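Local coordinates for protein alcohol oxidase (Myceliophthora thermophila, PDB 6F74) that probably catalyses the oxidation of alcohols or related substrates with the help of bound FAD, as a VAO-type flavoprotein oxidase, at residues A[205-217]-A[227-240]. Sequence-based numbering, arbitrary orientation.
Sequences HIDGAYQWRDVYT and VGGGSPSPGAIGGW. With FAD (flavin-adenine dinucleotide), chain I.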
loop_
_atom_site.group_PDB
_atom_site.type_symbol
_atom_site.label_atom_id
_atom_site.label_comp_id
_atom_site.label_asym_id
_atom_site.label_seq_id
_atom_site.Cartn_x
_atom_site.Cartn_y
_atom_site.Cartn_z
ATOM N N HIS A 205 -16.567 -0.306 -14.209
ATOM C CA HIS A 205 -16.881 -1.550 -13.520
ATOM C C HIS A 205 -15.631 -2.406 -13.532
ATOM O O HIS A 205 -15.245 -2.957 -14.564
ATOM C CB HIS A 205 -18.059 -2.271 -14.189
ATOM C CG HIS A 205 -18.553 -3.461 -13.409
ATOM N ND1 HIS A 205 -19.523 -4.322 -13.871
ATOM C CD2 HIS A 205 -18.116 -3.980 -12.240
ATOM C CE1 HIS A 205 -19.710 -5.283 -12.989
ATOM N NE2 HIS A 205 -18.866 -5.103 -11.990
ATOM N N ILE A 206 -14.962 -2.479 -12.388
ATOM C CA ILE A 206 -13.801 -3.337 -12.285
ATOM C C ILE A 206 -14.304 -4.699 -11.837
ATOM O O ILE A 206 -14.456 -4.929 -10.638
ATOM C CB ILE A 206 -12.761 -2.776 -11.307
ATOM C CG1 ILE A 206 -12.445 -1.312 -11.653
ATOM C CG2 ILE A 206 -11.494 -3.624 -11.344
ATOM C CD1 ILE A 206 -11.552 -0.605 -10.635
ATOM N N ASP A 207 -14.556 -5.594 -12.801
ATOM C CA ASP A 207 -15.221 -6.869 -12.562
ATOM C C ASP A 207 -14.188 -7.969 -12.406
ATOM O O ASP A 207 -14.112 -8.895 -13.197
ATOM C CB ASP A 207 -16.209 -7.174 -13.712
ATOM C CG ASP A 207 -17.291 -8.170 -13.324
ATOM O OD1 ASP A 207 -17.294 -8.707 -12.171
ATOM O OD2 ASP A 207 -18.157 -8.420 -14.200
ATOM N N GLY A 208 -13.386 -7.858 -11.349
ATOM C CA GLY A 208 -12.338 -8.828 -11.065
ATOM C C GLY A 208 -11.231 -8.207 -10.231
ATOM O O GLY A 208 -11.208 -6.997 -10.015
ATOM N N ALA A 209 -10.312 -9.054 -9.760
ATOM C CA ALA A 209 -9.138 -8.598 -9.013
ATOM C C ALA A 209 -8.049 -8.104 -9.976
ATOM O O ALA A 209 -6.920 -8.614 -10.014
ATOM C CB ALA A 209 -8.605 -9.704 -8.158
ATOM N N TYR A 210 -8.418 -7.083 -10.753
ATOM C CA TYR A 210 -7.513 -6.473 -11.686
ATOM C C TYR A 210 -6.459 -5.631 -10.950
ATOM O O TYR A 210 -6.611 -5.296 -9.767
ATOM C CB TYR A 210 -8.298 -5.652 -12.708
ATOM C CG TYR A 210 -9.012 -6.498 -13.725
ATOM C CD1 TYR A 210 -8.347 -6.944 -14.875
ATOM C CD2 TYR A 210 -10.348 -6.864 -13.554
ATOM C CE1 TYR A 210 -8.974 -7.723 -15.817
ATOM C CE2 TYR A 210 -11.001 -7.642 -14.503
ATOM C CZ TYR A 210 -10.304 -8.076 -15.632
ATOM O OH TYR A 210 -10.941 -8.846 -16.594
ATOM N N GLN A 211 -5.387 -5.344 -11.663
ATOM C CA GLN A 211 -4.345 -4.420 -11.205
ATOM C C GLN A 211 -4.651 -3.056 -11.803
ATOM O O GLN A 211 -5.497 -2.945 -12.704
ATOM C CB GLN A 211 -2.982 -4.933 -11.612
ATOM C CG GLN A 211 -2.622 -6.232 -10.911
ATOM C CD GLN A 211 -1.450 -6.934 -11.585
ATOM O OE1 GLN A 211 -1.638 -7.595 -12.597
ATOM N NE2 GLN A 211 -0.248 -6.817 -11.013
ATOM N N TRP A 212 -4.020 -2.012 -11.267
ATOM C CA TRP A 212 -4.212 -0.661 -11.813
ATOM C C TRP A 212 -3.842 -0.548 -13.294
ATOM O O TRP A 212 -4.533 0.164 -14.060
ATOM C CB TRP A 212 -3.495 0.404 -10.984
ATOM C CG TRP A 212 -4.302 0.705 -9.788
ATOM C CD1 TRP A 212 -3.990 0.433 -8.508
ATOM C CD2 TRP A 212 -5.613 1.282 -9.782
ATOM N NE1 TRP A 212 -5.029 0.814 -7.680
ATOM C CE2 TRP A 212 -6.039 1.330 -8.445
ATOM C CE3 TRP A 212 -6.465 1.758 -10.780
ATOM C CZ2 TRP A 212 -7.274 1.845 -8.072
ATOM C CZ3 TRP A 212 -7.699 2.279 -10.404
ATOM C CH2 TRP A 212 -8.093 2.312 -9.065
ATOM N N ARG A 213 -2.813 -1.280 -13.707
ATOM C CA ARG A 213 -2.417 -1.278 -15.109
ATOM C C ARG A 213 -3.628 -1.568 -16.013
ATOM O O ARG A 213 -3.847 -0.877 -16.987
ATOM C CB ARG A 213 -1.326 -2.303 -15.365
ATOM C CG ARG A 213 -0.645 -2.063 -16.697
ATOM C CD ARG A 213 0.595 -2.979 -16.798
ATOM N NE ARG A 213 1.732 -2.454 -16.007
ATOM C CZ ARG A 213 2.439 -1.382 -16.352
ATOM N NH1 ARG A 213 2.179 -0.738 -17.511
ATOM N NH2 ARG A 213 3.449 -0.964 -15.574
ATOM N N ASP A 214 -4.425 -2.550 -15.638
ATOM C CA ASP A 214 -5.548 -3.023 -16.466
ATOM C C ASP A 214 -6.648 -1.968 -16.520
ATOM O O ASP A 214 -7.245 -1.728 -17.566
ATOM C CB ASP A 214 -6.105 -4.332 -15.884
ATOM C CG ASP A 214 -5.022 -5.381 -15.629
ATOM O OD1 ASP A 214 -4.366 -5.799 -16.589
ATOM O OD2 ASP A 214 -4.797 -5.795 -14.460
ATOM N N VAL A 215 -6.889 -1.329 -15.378
ATOM C CA VAL A 215 -7.917 -0.306 -15.237
ATOM C C VAL A 215 -7.536 0.933 -16.043
ATOM O O VAL A 215 -8.374 1.526 -16.766
ATOM C CB VAL A 215 -8.152 0.040 -13.748
ATOM C CG1 VAL A 215 -9.191 1.153 -13.567
ATOM C CG2 VAL A 215 -8.623 -1.190 -13.009
ATOM N N TYR A 216 -6.264 1.285 -15.966
ATOM C CA TYR A 216 -5.738 2.442 -16.678
ATOM C C TYR A 216 -5.872 2.367 -18.203
ATOM O O TYR A 216 -6.113 3.368 -18.863
ATOM C CB TYR A 216 -4.261 2.628 -16.297
ATOM C CG TYR A 216 -3.976 3.199 -14.911
ATOM C CD1 TYR A 216 -4.968 3.795 -14.112
ATOM C CD2 TYR A 216 -2.673 3.208 -14.435
ATOM C CE1 TYR A 216 -4.674 4.344 -12.880
ATOM C CE2 TYR A 216 -2.364 3.758 -13.205
ATOM C CZ TYR A 216 -3.349 4.327 -12.431
ATOM O OH TYR A 216 -2.995 4.892 -11.227
ATOM N N THR A 217 -5.683 1.180 -18.761
ATOM C CA THR A 217 -5.839 0.975 -20.211
ATOM C C THR A 217 -7.258 1.327 -20.700
ATOM O O THR A 217 -7.434 1.934 -21.745
ATOM C CB THR A 217 -5.491 -0.495 -20.542
ATOM O OG1 THR A 217 -4.115 -0.713 -20.240
ATOM C CG2 THR A 217 -5.770 -0.859 -22.016
ATOM N N VAL A 227 -8.423 7.217 -10.826
ATOM C CA VAL A 227 -7.605 7.633 -9.710
ATOM C C VAL A 227 -7.041 6.369 -9.033
ATOM O O VAL A 227 -7.647 5.832 -8.110
ATOM C CB VAL A 227 -8.398 8.523 -8.721
ATOM C CG1 VAL A 227 -7.473 9.091 -7.653
ATOM C CG2 VAL A 227 -9.048 9.675 -9.436
ATOM N N GLY A 228 -5.885 5.926 -9.536
ATOM C CA GLY A 228 -5.188 4.733 -9.067
ATOM C C GLY A 228 -3.894 5.138 -8.398
ATOM O O GLY A 228 -3.652 6.313 -8.156
ATOM N N GLY A 229 -3.045 4.159 -8.144
ATOM C CA GLY A 229 -1.754 4.375 -7.527
ATOM C C GLY A 229 -0.714 4.899 -8.488
ATOM O O GLY A 229 -0.851 4.874 -9.728
ATOM N N GLY A 230 0.368 5.367 -7.888
ATOM C CA GLY A 230 1.528 5.843 -8.636
ATOM C C GLY A 230 2.255 4.710 -9.324
ATOM O O GLY A 230 2.964 4.947 -10.304
ATOM N N SER A 231 2.074 3.484 -8.814
ATOM C CA SER A 231 2.574 2.281 -9.441
ATOM C C SER A 231 1.384 1.483 -9.983
ATOM O O SER A 231 0.378 1.348 -9.287
ATOM C CB SER A 231 3.311 1.457 -8.409
ATOM O OG SER A 231 4.430 2.199 -7.894
ATOM N N PRO A 232 1.478 0.948 -11.221
ATOM C CA PRO A 232 0.303 0.250 -11.767
ATOM C C PRO A 232 0.152 -1.228 -11.435
ATOM O O PRO A 232 -0.851 -1.832 -11.835
ATOM C CB PRO A 232 0.481 0.404 -13.301
ATOM C CG PRO A 232 1.624 1.353 -13.462
ATOM C CD PRO A 232 2.472 1.145 -12.277
ATOM N N SER A 233 1.134 -1.806 -10.748
ATOM C CA SER A 233 1.108 -3.245 -10.419
ATOM C C SER A 233 0.164 -3.657 -9.270
ATOM O O SER A 233 -0.399 -4.760 -9.309
ATOM C CB SER A 233 2.523 -3.745 -10.144
ATOM O OG SER A 233 2.518 -5.112 -9.720
ATOM N N PRO A 234 -0.019 -2.800 -8.240
ATOM C CA PRO A 234 -0.922 -3.182 -7.159
ATOM C C PRO A 234 -2.358 -3.395 -7.594
ATOM O O PRO A 234 -2.784 -2.841 -8.589
ATOM C CB PRO A 234 -0.821 -2.008 -6.207
ATOM C CG PRO A 234 0.550 -1.511 -6.406
ATOM C CD PRO A 234 0.739 -1.602 -7.884
ATOM N N GLY A 235 -3.088 -4.174 -6.813
ATOM C CA GLY A 235 -4.503 -4.485 -7.073
ATOM C C GLY A 235 -5.375 -3.260 -6.999
ATOM O O GLY A 235 -5.085 -2.326 -6.207
ATOM N N ALA A 236 -6.414 -3.233 -7.837
ATOM C CA ALA A 236 -7.348 -2.113 -7.874
ATOM C C ALA A 236 -8.425 -2.197 -6.802
ATOM O O ALA A 236 -8.920 -1.152 -6.384
ATOM C CB ALA A 236 -8.007 -2.012 -9.237
ATOM N N ILE A 237 -8.803 -3.399 -6.359
ATOM C CA ILE A 237 -9.983 -3.539 -5.500
ATOM C C ILE A 237 -9.751 -4.203 -4.133
ATOM O O ILE A 237 -10.734 -4.519 -3.449
ATOM C CB ILE A 237 -11.180 -4.207 -6.249
ATOM C CG1 ILE A 237 -10.956 -5.700 -6.514
ATOM C CG2 ILE A 237 -11.432 -3.461 -7.545
ATOM C CD1 ILE A 237 -12.202 -6.392 -7.024
ATOM N N GLY A 238 -8.495 -4.336 -3.687
ATOM C CA GLY A 238 -8.190 -5.063 -2.451
ATOM C C GLY A 238 -7.725 -4.109 -1.369
ATOM O O GLY A 238 -8.484 -3.260 -0.900
ATOM N N GLY A 239 -6.474 -4.265 -0.971
ATOM C CA GLY A 239 -5.893 -3.416 0.056
ATOM C C GLY A 239 -5.741 -1.955 -0.343
ATOM O O GLY A 239 -5.795 -1.078 0.513
ATOM N N TRP A 240 -5.531 -1.689 -1.629
ATOM C CA TRP A 240 -5.241 -0.326 -2.062
ATOM C C TRP A 240 -6.386 0.644 -1.693
ATOM O O TRP A 240 -6.152 1.548 -0.883
ATOM C CB TRP A 240 -4.824 -0.262 -3.550
ATOM C CG TRP A 240 -4.303 1.057 -3.997
ATOM C CD1 TRP A 240 -3.009 1.454 -4.074
ATOM C CD2 TRP A 240 -5.085 2.158 -4.467
ATOM N NE1 TRP A 240 -2.935 2.746 -4.527
ATOM C CE2 TRP A 240 -4.199 3.192 -4.790
ATOM C CE3 TRP A 240 -6.456 2.372 -4.617
ATOM C CZ2 TRP A 240 -4.631 4.425 -5.253
ATOM C CZ3 TRP A 240 -6.883 3.598 -5.091
ATOM C CH2 TRP A 240 -5.978 4.609 -5.423
HETATM P PA FAD I . -2.464 -7.957 -1.520
HETATM O O1A FAD I . -1.180 -8.323 -0.780
HETATM O O2A FAD I . -2.921 -8.914 -2.575
HETATM O O5B FAD I . -3.589 -7.765 -0.428
HETATM C C5B FAD I . -3.470 -6.729 0.508
HETATM C C4B FAD I . -4.497 -6.938 1.606
HETATM O O4B FAD I . -5.774 -6.820 1.001
HETATM C C3B FAD I . -4.493 -8.288 2.278
HETATM O O3B FAD I . -5.001 -8.104 3.605
HETATM C C2B FAD I . -5.517 -9.091 1.516
HETATM O O2B FAD I . -6.221 -10.072 2.288
HETATM C C1B FAD I . -6.507 -8.031 1.116
HETATM N N9A FAD I . -7.213 -8.247 -0.151
HETATM C C8A FAD I . -6.685 -8.197 -1.382
HETATM N N7A FAD I . -7.631 -8.404 -2.319
HETATM C C5A FAD I . -8.779 -8.577 -1.671
HETATM C C6A FAD I . -10.157 -8.825 -2.095
HETATM N N6A FAD I . -10.392 -8.911 -3.424
HETATM N N1A FAD I . -11.097 -8.963 -1.124
HETATM C C2A FAD I . -10.778 -8.865 0.193
HETATM N N3A FAD I . -9.524 -8.614 0.651
HETATM C C4A FAD I . -8.511 -8.463 -0.241
HETATM N N1 FAD I . -0.140 2.270 -2.312
HETATM C C2 FAD I . -0.503 3.543 -2.593
HETATM O O2 FAD I . -1.409 4.079 -1.904
HETATM N N3 FAD I . 0.055 4.241 -3.602
HETATM C C4 FAD I . 1.033 3.736 -4.375
HETATM O O4 FAD I . 1.562 4.392 -5.296
HETATM C C4X FAD I . 1.502 2.357 -4.122
HETATM N N5 FAD I . 2.485 1.801 -4.858
HETATM C C5X FAD I . 2.888 0.530 -4.608
HETATM C C6 FAD I . 3.892 -0.036 -5.391
HETATM C C7 FAD I . 4.326 -1.335 -5.190
HETATM C C7M FAD I . 5.436 -1.780 -6.110
HETATM C C8 FAD I . 3.696 -2.160 -4.120
HETATM C C8M FAD I . 4.079 -3.611 -3.862
HETATM C C9 FAD I . 2.710 -1.591 -3.320
HETATM C C9A FAD I . 2.261 -0.274 -3.516
HETATM N N10 FAD I . 1.233 0.328 -2.739
HETATM C C10 FAD I . 0.841 1.645 -3.018
HETATM C "C1'" FAD I . 0.605 -0.344 -1.577
HETATM C "C2'" FAD I . -0.714 -1.024 -1.734
HETATM O "O2'" FAD I . -1.721 -0.020 -1.634
HETATM C "C3'" FAD I . -0.911 -2.019 -0.585
HETATM O "O3'" FAD I . 0.218 -2.902 -0.450
HETATM C "C4'" FAD I . -2.187 -2.832 -0.752
HETATM O "O4'" FAD I . -2.328 -3.733 0.350
HETATM C "C5'" FAD I . -2.190 -3.595 -2.068
HETATM O "O5'" FAD I . -3.390 -4.335 -2.209
HETATM P P FAD I . -3.236 -5.642 -3.088
HETATM O O1P FAD I . -2.526 -5.314 -4.372
HETATM O O2P FAD I . -4.584 -6.281 -3.123
HETATM O O3P FAD I . -2.219 -6.483 -2.151
HETATM O O HOH W 1 -7.528 -5.956 -7.011
HETATM O O HOH W 2 2.904 -7.274 -11.538
HETATM O O HOH W 3 -4.168 7.755 -11.590
#
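The W212 indole is sandwiched between two parts of the 227-240 loop, with G228 CA over one face, 3.4 Å from the centroid of the six-membered ring, and A236 over the opposite face. G228 has to be glycine here, since a CB would run into both the W212 ring and the Y216 hydroxyl. The edge of the same indole meets the face of W240 in a T-shaped pair, the planes turned 68° apart, and W240 in turn lies beside the ribityl O2' and the pyrimidine end of the flavin. An alanine in place of W212 would probably leave a gap between G228 and A236 and let W240 shift against the cofactor. Y216 donates its OH to G229 O at 2.6 Å, an acceptor that also bonds Y419 OH. This is the FAD-binding domain of the VAO (PCMH-type) fold, in which the glycine-rich loop 228-238 lines the cofactor pocket: G230 N binds flavin O4 and G235 N binds phosphate O1P. The connection after strand 203-208 and the first turn of helix 212-221 back this loop through main-chain bonds. A236 N reaches Y210 O at 2.8 Å, nearly straight at 171°, while W212 N and R213 N bind P234 O and P232 O. Its chain extended at CG (chi2 165°), Q211, at the N-cap position, donates from NE2 to S233 O at 2.7 Å, in the carbonyl plane and on a lone pair; S233 OG itself bonds H159. P232 lies against one face of the R213 guanidinium, toward its rim, with CG 3.6 Å from R213 NH2, and I237 CG2 packs 3.8 Å from I206 CG2.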